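Local coordinates for protein RTX toxin (Vibrio vulnificus CMCP6, PDB 6A7H) that probably acts as a Ras/Rap1-specific endopeptidase that cleaves and so inactivates these small GTPases, at residues E293-L298 and N468-E473; K303-G308 and P460-S465; T334-L339 and K430-Y435. One frame throughout, in Å; residues are numbered along the deposited sequence.

Contact 1 (E293-L298 and N468-E473); sequences EQLAVL and NQFTVE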
ATOM      1  N   GLU A 293      -4.078 -15.421  36.141  1.00 55.44           N
ATOM      2  CA  GLU A 293      -4.451 -16.763  35.716  1.00 59.68           C
ATOM      3  C   GLU A 293      -5.099 -16.779  34.336  1.00 61.09           C
ATOM      4  O   GLU A 293      -4.926 -17.734  33.579  1.00 63.19           O
ATOM      5  CB  GLU A 293      -5.392 -17.399  36.734  1.00 61.28           C
ATOM      6  CG  GLU A 293      -4.772 -17.580  38.115  1.00 71.09           C
ATOM      7  CD  GLU A 293      -5.694 -18.314  39.083  1.00 79.72           C
ATOM      8  OE1 GLU A 293      -6.816 -18.681  38.667  1.00 79.34           O
ATOM      9  OE2 GLU A 293      -5.300 -18.518  40.257  1.00 84.42           O
ATOM     10  N   GLN A 294      -5.855 -15.732  34.017  1.00 58.15           N
ATOM     11  CA  GLN A 294      -6.458 -15.615  32.692  1.00 58.49           C
ATOM     12  C   GLN A 294      -5.370 -15.521  31.630  1.00 53.77           C
ATOM     13  O   GLN A 294      -5.444 -16.185  30.593  1.00 51.64           O
ATOM     14  CB  GLN A 294      -7.381 -14.399  32.607  1.00 55.49           C
ATOM     15  CG  GLN A 294      -8.793 -14.642  33.111  1.00 57.05           C
ATOM     16  CD  GLN A 294      -9.625 -13.372  33.103  1.00 63.32           C
ATOM     17  OE1 GLN A 294     -10.524 -13.217  32.280  1.00 62.04           O
ATOM     18  NE2 GLN A 294      -9.327 -12.452  34.026  1.00 69.63           N
ATOM     19  N   LEU A 295      -4.356 -14.703  31.907  1.00 49.65           N
ATOM     20  CA  LEU A 295      -3.228 -14.549  31.003  1.00 48.39           C
ATOM     21  C   LEU A 295      -2.529 -15.883  30.770  1.00 51.60           C
ATOM     22  O   LEU A 295      -2.252 -16.262  29.623  1.00 48.56           O
ATOM     23  CB  LEU A 295      -2.237 -13.527  31.548  1.00 46.12           C
ATOM     24  CG  LEU A 295      -2.673 -12.066  31.460  1.00 43.18           C
ATOM     25  CD1 LEU A 295      -1.574 -11.163  31.999  1.00 44.70           C
ATOM     26  CD2 LEU A 295      -3.019 -11.694  30.027  1.00 39.67           C
ATOM     27  N   ALA A 296      -2.262 -16.596  31.861  1.00 45.96           N
ATOM     28  CA  ALA A 296      -1.581 -17.885  31.785  1.00 43.22           C
ATOM     29  C   ALA A 296      -2.337 -18.887  30.907  1.00 54.97           C
ATOM     30  O   ALA A 296      -1.719 -19.697  30.216  1.00 56.53           O
ATOM     31  CB  ALA A 296      -1.383 -18.444  33.163  1.00 46.81           C
ATOM     32  N   VAL A 297      -3.668 -18.829  30.932  1.00 50.49           N
ATOM     33  CA  VAL A 297      -4.490 -19.666  30.059  1.00 49.66           C
ATOM     34  C   VAL A 297      -4.377 -19.232  28.600  1.00 49.77           C
ATOM     35  O   VAL A 297      -4.201 -20.052  27.694  1.00 46.34           O
ATOM     36  CB  VAL A 297      -5.975 -19.627  30.473  1.00 51.47           C
ATOM     37  CG1 VAL A 297      -6.883 -20.199  29.361  1.00 41.20           C
ATOM     38  CG2 VAL A 297      -6.173 -20.378  31.769  1.00 48.58           C
ATOM     39  N   LEU A 298      -4.474 -17.931  28.377  1.00 47.56           N
ATOM     40  CA  LEU A 298      -4.475 -17.414  27.022  1.00 44.42           C
ATOM     41  C   LEU A 298      -3.115 -17.582  26.342  1.00 44.48           C
ATOM     42  O   LEU A 298      -3.051 -17.815  25.145  1.00 43.32           O
ATOM     43  CB  LEU A 298      -4.901 -15.956  27.039  1.00 42.79           C
ATOM     44  CG  LEU A 298      -6.361 -15.731  27.402  1.00 47.60           C
ATOM     45  CD1 LEU A 298      -6.605 -14.256  27.659  1.00 53.79           C
ATOM     46  CD2 LEU A 298      -7.247 -16.240  26.276  1.00 40.38           C
ATOM     47  N   ASN A 468     -11.256  -6.098  33.502  1.00 62.01           N
ATOM     48  CA  ASN A 468     -10.182  -6.989  33.059  1.00 54.71           C
ATOM     49  C   ASN A 468     -10.577  -8.456  32.901  1.00 57.04           C
ATOM     50  O   ASN A 468      -9.736  -9.340  33.064  1.00 56.13           O
ATOM     51  CB  ASN A 468      -8.995  -6.900  34.018  1.00 51.91           C
ATOM     52  CG  ASN A 468      -8.405  -5.513  34.079  1.00 54.37           C
ATOM     53  OD1 ASN A 468      -8.524  -4.734  33.134  1.00 57.69           O
ATOM     54  ND2 ASN A 468      -7.775  -5.188  35.197  1.00 49.46           N
ATOM     55  N   GLN A 469     -11.842  -8.718  32.585  1.00 62.87           N
ATOM     56  CA  GLN A 469     -12.281 -10.078  32.272  1.00 64.18           C
ATOM     57  C   GLN A 469     -12.131 -10.362  30.786  1.00 53.74           C
ATOM     58  O   GLN A 469     -12.744  -9.688  29.963  1.00 51.92           O
ATOM     59  CB  GLN A 469     -13.736 -10.302  32.693  1.00 69.82           C
ATOM     60  CG  GLN A 469     -13.941 -10.256  34.188  1.00 88.71           C
ATOM     61  CD  GLN A 469     -13.114 -11.304  34.905  1.00 98.91           C
ATOM     62  OE1 GLN A 469     -12.987 -12.440  34.438  1.00 99.36           O
ATOM     63  NE2 GLN A 469     -12.527 -10.924  36.039  1.00103.83           N
ATOM     64  N   PHE A 470     -11.321 -11.360  30.449  1.00 49.96           N
ATOM     65  CA  PHE A 470     -11.147 -11.769  29.059  1.00 46.69           C
ATOM     66  C   PHE A 470     -12.243 -12.722  28.628  1.00 48.06           C
ATOM     67  O   PHE A 470     -12.655 -13.582  29.403  1.00 50.85           O
ATOM     68  CB  PHE A 470      -9.788 -12.443  28.859  1.00 47.43           C
ATOM     69  CG  PHE A 470      -8.633 -11.489  28.845  1.00 44.66           C
ATOM     70  CD1 PHE A 470      -8.220 -10.900  27.659  1.00 46.21           C
ATOM     71  CD2 PHE A 470      -7.952 -11.182  30.015  1.00 45.23           C
ATOM     72  CE1 PHE A 470      -7.140 -10.010  27.634  1.00 44.51           C
ATOM     73  CE2 PHE A 470      -6.878 -10.290  30.004  1.00 49.68           C
ATOM     74  CZ  PHE A 470      -6.470  -9.703  28.803  1.00 38.44           C
ATOM     75  N   THR A 471     -12.718 -12.561  27.394  1.00 45.97           N
ATOM     76  CA  THR A 471     -13.567 -13.570  26.757  1.00 49.40           C
ATOM     77  C   THR A 471     -13.113 -13.824  25.320  1.00 48.71           C
ATOM     78  O   THR A 471     -12.562 -12.942  24.657  1.00 46.18           O
ATOM     79  CB  THR A 471     -15.062 -13.172  26.742  1.00 57.00           C
ATOM     80  OG1 THR A 471     -15.199 -11.814  26.309  1.00 60.34           O
ATOM     81  CG2 THR A 471     -15.679 -13.325  28.128  1.00 51.97           C
ATOM     82  N   VAL A 472     -13.349 -15.037  24.842  1.00 47.99           N
ATOM     83  CA  VAL A 472     -12.998 -15.390  23.478  1.00 45.69           C
ATOM     84  C   VAL A 472     -14.135 -15.038  22.537  1.00 45.53           C
ATOM     85  O   VAL A 472     -15.251 -15.531  22.690  1.00 49.03           O
ATOM     86  CB  VAL A 472     -12.670 -16.888  23.344  1.00 48.59           C
ATOM     87  CG1 VAL A 472     -12.398 -17.246  21.877  1.00 43.04           C
ATOM     88  CG2 VAL A 472     -11.482 -17.237  24.223  1.00 55.39           C
ATOM     89  N   GLU A 473     -13.852 -14.178  21.563  1.00 42.15           N
ATOM     90  CA  GLU A 473     -14.859 -13.801  20.577  1.00 47.82           C
ATOM     91  C   GLU A 473     -15.038 -14.911  19.554  1.00 53.43           C
ATOM     92  O   GLU A 473     -14.064 -15.460  19.053  1.00 61.85           O
ATOM     93  CB  GLU A 473     -14.477 -12.487  19.888  1.00 48.54           C
ATOM     94  CG  GLU A 473     -14.612 -11.260  20.792  1.00 58.53           C
ATOM     95  CD  GLU A 473     -16.061 -10.880  21.065  1.00 76.09           C
ATOM     96  OE1 GLU A 473     -16.654 -10.210  20.192  1.00 87.59           O
ATOM     97  OE2 GLU A 473     -16.606 -11.239  22.143  1.00 74.56           O
TER

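Contact 2 (K303-G308 and P460-S465); sequences KGLLIG and PALKVS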
ATOM      1  N   LYS A 303       1.718 -17.859  21.066  1.00 41.26           N
ATOM      2  CA  LYS A 303       2.778 -16.891  20.868  1.00 37.56           C
ATOM      3  C   LYS A 303       2.363 -15.474  21.324  1.00 41.83           C
ATOM      4  O   LYS A 303       3.209 -14.597  21.514  1.00 38.70           O
ATOM      5  CB  LYS A 303       3.189 -16.889  19.395  1.00 45.03           C
ATOM      6  CG  LYS A 303       2.080 -16.416  18.436  1.00 52.60           C
ATOM      7  CD  LYS A 303       2.228 -17.028  17.034  1.00 58.14           C
ATOM      8  CE  LYS A 303       1.889 -18.513  17.064  1.00 64.66           C
ATOM      9  NZ  LYS A 303       2.092 -19.157  15.748  1.00 68.51           N
ATOM     10  N   GLY A 304       1.067 -15.251  21.519  1.00 35.33           N
ATOM     11  CA  GLY A 304       0.614 -13.921  21.867  1.00 39.75           C
ATOM     12  C   GLY A 304      -0.866 -13.804  22.165  1.00 40.59           C
ATOM     13  O   GLY A 304      -1.584 -14.807  22.201  1.00 34.93           O
ATOM     14  N   LEU A 305      -1.297 -12.564  22.408  1.00 33.51           N
ATOM     15  CA  LEU A 305      -2.697 -12.211  22.617  1.00 33.79           C
ATOM     16  C   LEU A 305      -3.206 -11.281  21.534  1.00 29.73           C
ATOM     17  O   LEU A 305      -2.520 -10.325  21.174  1.00 38.67           O
ATOM     18  CB  LEU A 305      -2.898 -11.499  23.950  1.00 38.24           C
ATOM     19  CG  LEU A 305      -2.576 -12.152  25.272  1.00 46.05           C
ATOM     20  CD1 LEU A 305      -3.190 -11.296  26.356  1.00 48.70           C
ATOM     21  CD2 LEU A 305      -3.157 -13.535  25.284  1.00 53.57           C
ATOM     22  N   LEU A 306      -4.420 -11.526  21.051  1.00 27.17           N
ATOM     23  CA  LEU A 306      -5.070 -10.619  20.110  1.00 29.52           C
ATOM     24  C   LEU A 306      -6.280  -9.993  20.774  1.00 31.56           C
ATOM     25  O   LEU A 306      -7.250 -10.683  21.093  1.00 32.61           O
ATOM     26  CB  LEU A 306      -5.492 -11.348  18.820  1.00 27.39           C
ATOM     27  CG  LEU A 306      -4.367 -11.903  17.931  1.00 34.44           C
ATOM     28  CD1 LEU A 306      -4.930 -12.717  16.765  1.00 29.81           C
ATOM     29  CD2 LEU A 306      -3.482 -10.773  17.418  1.00 28.04           C
ATOM     30  N   ILE A 307      -6.226  -8.687  20.988  1.00 31.19           N
ATOM     31  CA  ILE A 307      -7.345  -8.007  21.605  1.00 32.59           C
ATOM     32  C   ILE A 307      -8.086  -7.114  20.616  1.00 31.45           C
ATOM     33  O   ILE A 307      -7.482  -6.302  19.926  1.00 37.68           O
ATOM     34  CB  ILE A 307      -6.896  -7.180  22.805  1.00 33.47           C
ATOM     35  CG1 ILE A 307      -6.227  -8.102  23.830  1.00 38.80           C
ATOM     36  CG2 ILE A 307      -8.096  -6.465  23.414  1.00 29.74           C
ATOM     37  CD1 ILE A 307      -5.766  -7.401  25.109  1.00 40.78           C
ATOM     38  N   GLY A 308      -9.403  -7.284  20.548  1.00 27.06           N
ATOM     39  CA  GLY A 308     -10.227  -6.500  19.648  1.00 30.27           C
ATOM     40  C   GLY A 308     -10.578  -5.134  20.203  1.00 41.84           C
ATOM     41  O   GLY A 308     -10.674  -4.947  21.418  1.00 55.97           O
ATOM     42  N   PRO A 460      -6.813 -17.045  18.890  1.00 37.64           N
ATOM     43  CA  PRO A 460      -8.217 -16.638  19.015  1.00 31.42           C
ATOM     44  C   PRO A 460      -8.347 -15.119  19.106  1.00 32.43           C
ATOM     45  O   PRO A 460      -7.391 -14.435  19.461  1.00 38.36           O
ATOM     46  CB  PRO A 460      -8.655 -17.312  20.314  1.00 38.51           C
ATOM     47  CG  PRO A 460      -7.407 -17.313  21.143  1.00 36.17           C
ATOM     48  CD  PRO A 460      -6.271 -17.544  20.166  1.00 34.22           C
ATOM     49  N   ALA A 461      -9.513 -14.585  18.775  1.00 33.21           N
ATOM     50  CA  ALA A 461      -9.745 -13.155  18.944  1.00 36.39           C
ATOM     51  C   ALA A 461     -10.351 -12.924  20.321  1.00 35.79           C
ATOM     52  O   ALA A 461     -11.290 -13.624  20.710  1.00 40.63           O
ATOM     53  CB  ALA A 461     -10.662 -12.613  17.846  1.00 32.54           C
ATOM     54  N   LEU A 462      -9.824 -11.946  21.048  1.00 29.78           N
ATOM     55  CA  LEU A 462     -10.235 -11.713  22.431  1.00 31.76           C
ATOM     56  C   LEU A 462     -10.896 -10.352  22.688  1.00 39.99           C
ATOM     57  O   LEU A 462     -10.738  -9.387  21.928  1.00 39.80           O
ATOM     58  CB  LEU A 462      -9.030 -11.853  23.366  1.00 37.88           C
ATOM     59  CG  LEU A 462      -8.241 -13.162  23.306  1.00 40.60           C
ATOM     60  CD1 LEU A 462      -6.987 -13.090  24.179  1.00 40.75           C
ATOM     61  CD2 LEU A 462      -9.130 -14.317  23.728  1.00 34.02           C
ATOM     62  N   LYS A 463     -11.619 -10.290  23.798  1.00 42.85           N
ATOM     63  CA  LYS A 463     -12.274  -9.083  24.256  1.00 46.13           C
ATOM     64  C   LYS A 463     -11.974  -8.935  25.738  1.00 48.83           C
ATOM     65  O   LYS A 463     -12.028  -9.911  26.480  1.00 50.15           O
ATOM     66  CB  LYS A 463     -13.779  -9.173  23.989  1.00 56.74           C
ATOM     67  CG  LYS A 463     -14.625  -7.995  24.452  1.00 63.38           C
ATOM     68  CD  LYS A 463     -16.079  -8.214  24.029  1.00 70.40           C
ATOM     69  CE  LYS A 463     -16.881  -6.913  23.977  1.00 76.15           C
ATOM     70  NZ  LYS A 463     -17.608  -6.626  25.245  1.00 81.23           N
ATOM     71  N   VAL A 464     -11.628  -7.733  26.180  1.00 49.05           N
ATOM     72  CA  VAL A 464     -11.420  -7.533  27.606  1.00 40.61           C
ATOM     73  C   VAL A 464     -12.415  -6.480  28.094  1.00 47.48           C
ATOM     74  O   VAL A 464     -12.675  -5.485  27.405  1.00 46.45           O
ATOM     75  CB  VAL A 464      -9.938  -7.145  27.929  1.00 42.89           C
ATOM     76  CG1 VAL A 464      -9.539  -5.863  27.258  1.00 37.32           C
ATOM     77  CG2 VAL A 464      -9.710  -7.063  29.442  1.00 47.14           C
ATOM     78  N   SER A 465     -13.010  -6.733  29.261  1.00 47.06           N
ATOM     79  CA  SER A 465     -14.072  -5.880  29.791  1.00 53.94           C
ATOM     80  C   SER A 465     -13.543  -4.808  30.746  1.00 57.99           C
ATOM     81  O   SER A 465     -12.346  -4.758  31.038  1.00 57.59           O
ATOM     82  CB  SER A 465     -15.121  -6.725  30.513  1.00 62.09           C
ATOM     83  OG  SER A 465     -14.650  -7.141  31.785  1.00 64.23           O
TER
HETATM   84  O   HOH W   1      -5.234 -14.193  21.128  1.00 28.09           O
HETATM   85  O   HOH W   2     -11.581  -5.715  24.079  1.00 45.00           O

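Contact 3 (T334-L339 and K430-Y435); sequences TVIGLL and KFVAIY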
ATOM      1  N   THR A 334       6.968  -9.171  25.530  1.00 39.76           N
ATOM      2  CA  THR A 334       8.041  -8.199  25.348  1.00 38.05           C
ATOM      3  C   THR A 334       7.712  -7.216  24.243  1.00 42.44           C
ATOM      4  O   THR A 334       8.491  -6.308  23.953  1.00 51.89           O
ATOM      5  CB  THR A 334       9.384  -8.883  25.020  1.00 43.93           C
ATOM      6  OG1 THR A 334       9.253  -9.620  23.802  1.00 42.98           O
ATOM      7  CG2 THR A 334       9.817  -9.828  26.156  1.00 34.66           C
ATOM      8  N   VAL A 335       6.552  -7.407  23.627  1.00 38.30           N
ATOM      9  CA  VAL A 335       6.137  -6.603  22.496  1.00 33.14           C
ATOM     10  C   VAL A 335       4.657  -6.241  22.585  1.00 39.19           C
ATOM     11  O   VAL A 335       3.801  -7.101  22.844  1.00 36.49           O
ATOM     12  CB  VAL A 335       6.397  -7.335  21.171  1.00 31.01           C
ATOM     13  CG1 VAL A 335       5.650  -6.661  20.026  1.00 27.79           C
ATOM     14  CG2 VAL A 335       7.900  -7.402  20.886  1.00 37.82           C
ATOM     15  N   ILE A 336       4.366  -4.961  22.362  1.00 30.34           N
ATOM     16  CA  ILE A 336       2.999  -4.462  22.299  1.00 27.30           C
ATOM     17  C   ILE A 336       2.675  -3.950  20.892  1.00 28.73           C
ATOM     18  O   ILE A 336       3.364  -3.083  20.362  1.00 33.16           O
ATOM     19  CB  ILE A 336       2.781  -3.351  23.314  1.00 28.27           C
ATOM     20  CG1 ILE A 336       2.884  -3.919  24.739  1.00 26.55           C
ATOM     21  CG2 ILE A 336       1.442  -2.693  23.080  1.00 28.28           C
ATOM     22  CD1 ILE A 336       3.316  -2.893  25.786  1.00 30.02           C
ATOM     23  N   GLY A 337       1.637  -4.493  20.275  1.00 23.42           N
ATOM     24  CA  GLY A 337       1.317  -4.102  18.915  1.00 22.74           C
ATOM     25  C   GLY A 337       0.060  -3.255  18.822  1.00 27.17           C
ATOM     26  O   GLY A 337      -0.969  -3.552  19.453  1.00 31.67           O
ATOM     27  N   LEU A 338       0.139  -2.207  18.012  1.00 31.02           N
ATOM     28  CA  LEU A 338      -0.962  -1.267  17.849  1.00 28.19           C
ATOM     29  C   LEU A 338      -1.338  -1.153  16.380  1.00 27.83           C
ATOM     30  O   LEU A 338      -0.517  -0.740  15.560  1.00 27.87           O
ATOM     31  CB  LEU A 338      -0.578   0.122  18.393  1.00 26.11           C
ATOM     32  CG  LEU A 338      -0.067   0.230  19.836  1.00 32.07           C
ATOM     33  CD1 LEU A 338       0.147   1.686  20.214  1.00 34.67           C
ATOM     34  CD2 LEU A 338      -0.995  -0.470  20.850  1.00 24.18           C
ATOM     35  N   LEU A 339      -2.575  -1.504  16.041  1.00 26.24           N
ATOM     36  CA  LEU A 339      -3.066  -1.262  14.688  1.00 26.94           C
ATOM     37  C   LEU A 339      -3.260   0.247  14.489  1.00 31.00           C
ATOM     38  O   LEU A 339      -3.379   0.729  13.362  1.00 36.47           O
ATOM     39  CB  LEU A 339      -4.378  -2.023  14.427  1.00 26.78           C
ATOM     40  CG  LEU A 339      -4.937  -1.933  12.997  1.00 28.69           C
ATOM     41  CD1 LEU A 339      -3.941  -2.489  11.935  1.00 19.01           C
ATOM     42  CD2 LEU A 339      -6.291  -2.603  12.909  1.00 33.24           C
ATOM     43  N   LYS A 430       6.661 -13.196  24.016  1.00 44.91           N
ATOM     44  CA  LYS A 430       5.291 -13.106  23.537  1.00 47.22           C
ATOM     45  C   LYS A 430       4.865 -11.669  23.250  1.00 44.95           C
ATOM     46  O   LYS A 430       5.540 -10.707  23.637  1.00 42.11           O
ATOM     47  CB  LYS A 430       4.350 -13.752  24.547  1.00 46.89           C
ATOM     48  CG  LYS A 430       4.924 -15.055  25.095  1.00 48.70           C
ATOM     49  CD  LYS A 430       3.885 -16.137  25.223  1.00 46.06           C
ATOM     50  CE  LYS A 430       4.566 -17.493  25.320  1.00 42.25           C
ATOM     51  NZ  LYS A 430       3.579 -18.578  25.394  1.00 48.54           N
ATOM     52  N   PHE A 431       3.744 -11.534  22.555  1.00 38.96           N
ATOM     53  CA  PHE A 431       3.201 -10.220  22.229  1.00 35.20           C
ATOM     54  C   PHE A 431       1.756 -10.076  22.688  1.00 34.98           C
ATOM     55  O   PHE A 431       1.059 -11.069  22.965  1.00 35.68           O
ATOM     56  CB  PHE A 431       3.289  -9.952  20.717  1.00 34.97           C
ATOM     57  CG  PHE A 431       2.493 -10.925  19.867  1.00 35.03           C
ATOM     58  CD1 PHE A 431       1.140 -10.713  19.613  1.00 30.40           C
ATOM     59  CD2 PHE A 431       3.106 -12.040  19.311  1.00 37.60           C
ATOM     60  CE1 PHE A 431       0.408 -11.610  18.825  1.00 36.39           C
ATOM     61  CE2 PHE A 431       2.382 -12.944  18.520  1.00 40.84           C
ATOM     62  CZ  PHE A 431       1.032 -12.730  18.273  1.00 33.02           C
ATOM     63  N   VAL A 432       1.329  -8.827  22.779  1.00 34.69           N
ATOM     64  CA  VAL A 432      -0.067  -8.477  22.913  1.00 33.88           C
ATOM     65  C   VAL A 432      -0.329  -7.431  21.829  1.00 34.02           C
ATOM     66  O   VAL A 432       0.354  -6.413  21.739  1.00 35.96           O
ATOM     67  CB  VAL A 432      -0.414  -7.943  24.326  1.00 40.44           C
ATOM     68  CG1 VAL A 432       0.487  -6.788  24.705  1.00 39.54           C
ATOM     69  CG2 VAL A 432      -1.884  -7.534  24.413  1.00 38.13           C
ATOM     70  N   ALA A 433      -1.285  -7.715  20.965  1.00 27.43           N
ATOM     71  CA  ALA A 433      -1.561  -6.819  19.866  1.00 28.24           C
ATOM     72  C   ALA A 433      -3.023  -6.392  19.935  1.00 32.32           C
ATOM     73  O   ALA A 433      -3.891  -7.178  20.316  1.00 33.22           O
ATOM     74  CB  ALA A 433      -1.237  -7.492  18.541  1.00 24.10           C
ATOM     75  N   ILE A 434      -3.284  -5.139  19.599  1.00 33.26           N
ATOM     76  CA  ILE A 434      -4.639  -4.629  19.589  1.00 27.48           C
ATOM     77  C   ILE A 434      -5.041  -4.268  18.162  1.00 34.67           C
ATOM     78  O   ILE A 434      -4.455  -3.360  17.555  1.00 32.20           O
ATOM     79  CB  ILE A 434      -4.778  -3.411  20.506  1.00 31.88           C
ATOM     80  CG1 ILE A 434      -4.485  -3.814  21.957  1.00 34.62           C
ATOM     81  CG2 ILE A 434      -6.180  -2.831  20.403  1.00 31.85           C
ATOM     82  CD1 ILE A 434      -4.249  -2.645  22.878  1.00 35.09           C
ATOM     83  N   TYR A 435      -6.027  -5.001  17.639  1.00 31.45           N
ATOM     84  CA  TYR A 435      -6.598  -4.785  16.300  1.00 30.86           C
ATOM     85  C   TYR A 435      -8.070  -4.367  16.351  1.00 37.87           C
ATOM     86  O   TYR A 435      -8.799  -4.714  17.284  1.00 38.06           O
ATOM     87  CB  TYR A 435      -6.498  -6.057  15.466  1.00 27.45           C
ATOM     88  CG  TYR A 435      -5.120  -6.407  14.949  1.00 26.64           C
ATOM     89  CD1 TYR A 435      -4.196  -7.083  15.741  1.00 26.85           C
ATOM     90  CD2 TYR A 435      -4.760  -6.095  13.649  1.00 32.19           C
ATOM     91  CE1 TYR A 435      -2.936  -7.401  15.247  1.00 31.04           C
ATOM     92  CE2 TYR A 435      -3.514  -6.408  13.153  1.00 26.66           C
ATOM     93  CZ  TYR A 435      -2.609  -7.052  13.945  1.00 27.53           C
ATOM     94  OH  TYR A 435      -1.382  -7.349  13.410  1.00 31.50           O
TER

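Contact 1 (E293-L298 and N468-E473)
The ring of Phe-470 meets helix residues on a face and at an edge. Over one face sits CD1 of Leu-298, 3.6 Å above the plane and offset toward the rim; its distance to the centroid of the Phe-470 ring is 4.0 Å, 26° off the normal, which meets the criterion for a CH-pi contact. At the edge, in the ring plane, lies OE1 of Gln-294. Leu-295 adds its CD2, 4.1 Å from CE2 of Phe-470, approaching the ring obliquely. Beyond the two segments, Phe-320 packs edge-to-face with Phe-470, so the ring joins the helix 316-323 side to helix 290-298.

The second flat group, the amide of Gln-294, spans the loop at the start of strand 470-473. Its OE1 accepts the backbone N of Phe-470 at 2.7 Å, with an N-H...O angle of 154° and the donor tilted out of the amide plane. Its NE2 gives a longer, bent bond to the backbone O of Asn-468, 3.3 Å, and a second, weak one to the O of Gly-290. With CG beside the backbone N (chi1 -85°) and the chain extended beyond it, the amide is carried away from the helix to the peptide groups. The side chain of Asn-468 turns to Arg-319 instead.

The N-H and C=O that Gln-294 takes up belong to Phe-470 and Asn-468, two residues apart. The short bond to Phe-470 N is the firm one; that to Asn-468 O holds the loop more loosely at a second point. Since the two bonds require opposite ends of the amide, they also define its rotation: reversing it would set NE2 against a donor and OE1 against a carbonyl. A buried polar side chain is thereby satisfied amid leucines and an aromatic ring.

Contact 2 (K303-G308 and P460-S465)
Gly-308 N donates to Leu-462 O at 2.8 Å and nearly straight, the N-H...O angle being 169°; Leu-462 N returns a more bent bond to Leu-306 O, 2.9 Å long. Leu-462 thus uses both backbone polar groups on the residues flanking Ile-307. Water extends the pairing at both ends: one molecule accepts from Leu-306 N and donates to Pro-460 O, while another accepts from Val-464 N and donates to Gly-308 O.

The direct bonds amount to a single bridge, Ile-307 with Leu-462 (CA to CA 4.8 Å), consistent with short strand axes that cross at 61°. Through it strand 461-464 of the two-stranded antiparallel hairpin meets strand 304-309 at the margin of the four-stranded parallel sheet, whose next strand, 430-436, bonds to the other side of 304-309.

Packing follows the bridge. CD1 of Leu-462 reaches CD2 of Leu-305, 4.0 Å away, and Leu-298 of helix 290-298 touches both leucines. The rotation of Val-464 (chi1 61°), with CG1 between its own backbone N and carbonyl carbon, sends that branch toward Ile-307, whose CG2 lies 4.1 Å from CG1 of Val-464.

Contact 3 (T334-L339 and K430-Y435)
Val-432 O is approached by two groups of the neighbouring strand: Gly-337 N donates to it at 2.7 Å with an N-H...O angle of 169°, and Ile-336 CA adds a CA-H...O contact to the same Val-432 O at 3.3 Å. The first is the shortest bond in a ladder that runs the length of both strands. Val-432 N is in turn held by Val-335 O, Ile-434 N by Gly-337 O at 2.8 Å, and Leu-339 N by Ile-434 O. At the beginning of the pairing Thr-334 N donates to Lys-430 O at 2.8 Å, and Val-335 N adds a weak bond to the same oxygen.

Gly-337 and Ala-433 bring their CA atoms within 4.1 Å, the closest pair of the register, an approach that goes with glycine's lack of a side chain. On the face of Ile-336 and Val-432 the side chains lie alongside each other and point the same way, CG1 to CG1 at 3.7 Å, and Val-321 of helix 316-323 packs on both. Val-335 and Phe-431 emerge on the other face with their CB atoms 4.1 Å apart; the Phe-431 ring then leads away toward Leu-422 of helix 405-422. Where the chain turns its corner, Leu-339 directs CG anti to its N (chi1 -175°), laying CD2 across the Tyr-435 side chain at about a right angle, 3.9 Å from CD2 of Tyr-435.

Four successive parallel bridges and strand directions only 10° apart identify neighbouring parallel strands; the order 304-309, 430-436, 333-338, 386-391 makes them the two inner ones. With helix 316-323 on the Ile-336/Val-432 face and helix 405-422 on the Val-335/Phe-431 face, this is a three-layer alpha-beta-alpha sandwich.

In the fold
Contacts 2 and 3 meet in the parallel sheet: Leu-305 N lies 2.8 Å from Phe-431 O, and Ile-307 N 2.9 Å from Ala-433 O, so strand 304-309 links the hairpin to the central strands. Contacts 1 and 2, their centres about 8 Å apart, share that hairpin, where Thr-471 N is 2.9 Å from Lys-463 O; Leu-298 CB also packs 3.5 Å from Leu-305 CD2. Contacts 1 and 3 do not touch, their nearest atoms being about 7 Å apart and their centres about 15 Å. Contact 2 therefore bridges them, within the Pasteurella multocida toxin C2-related region that contains all six segments.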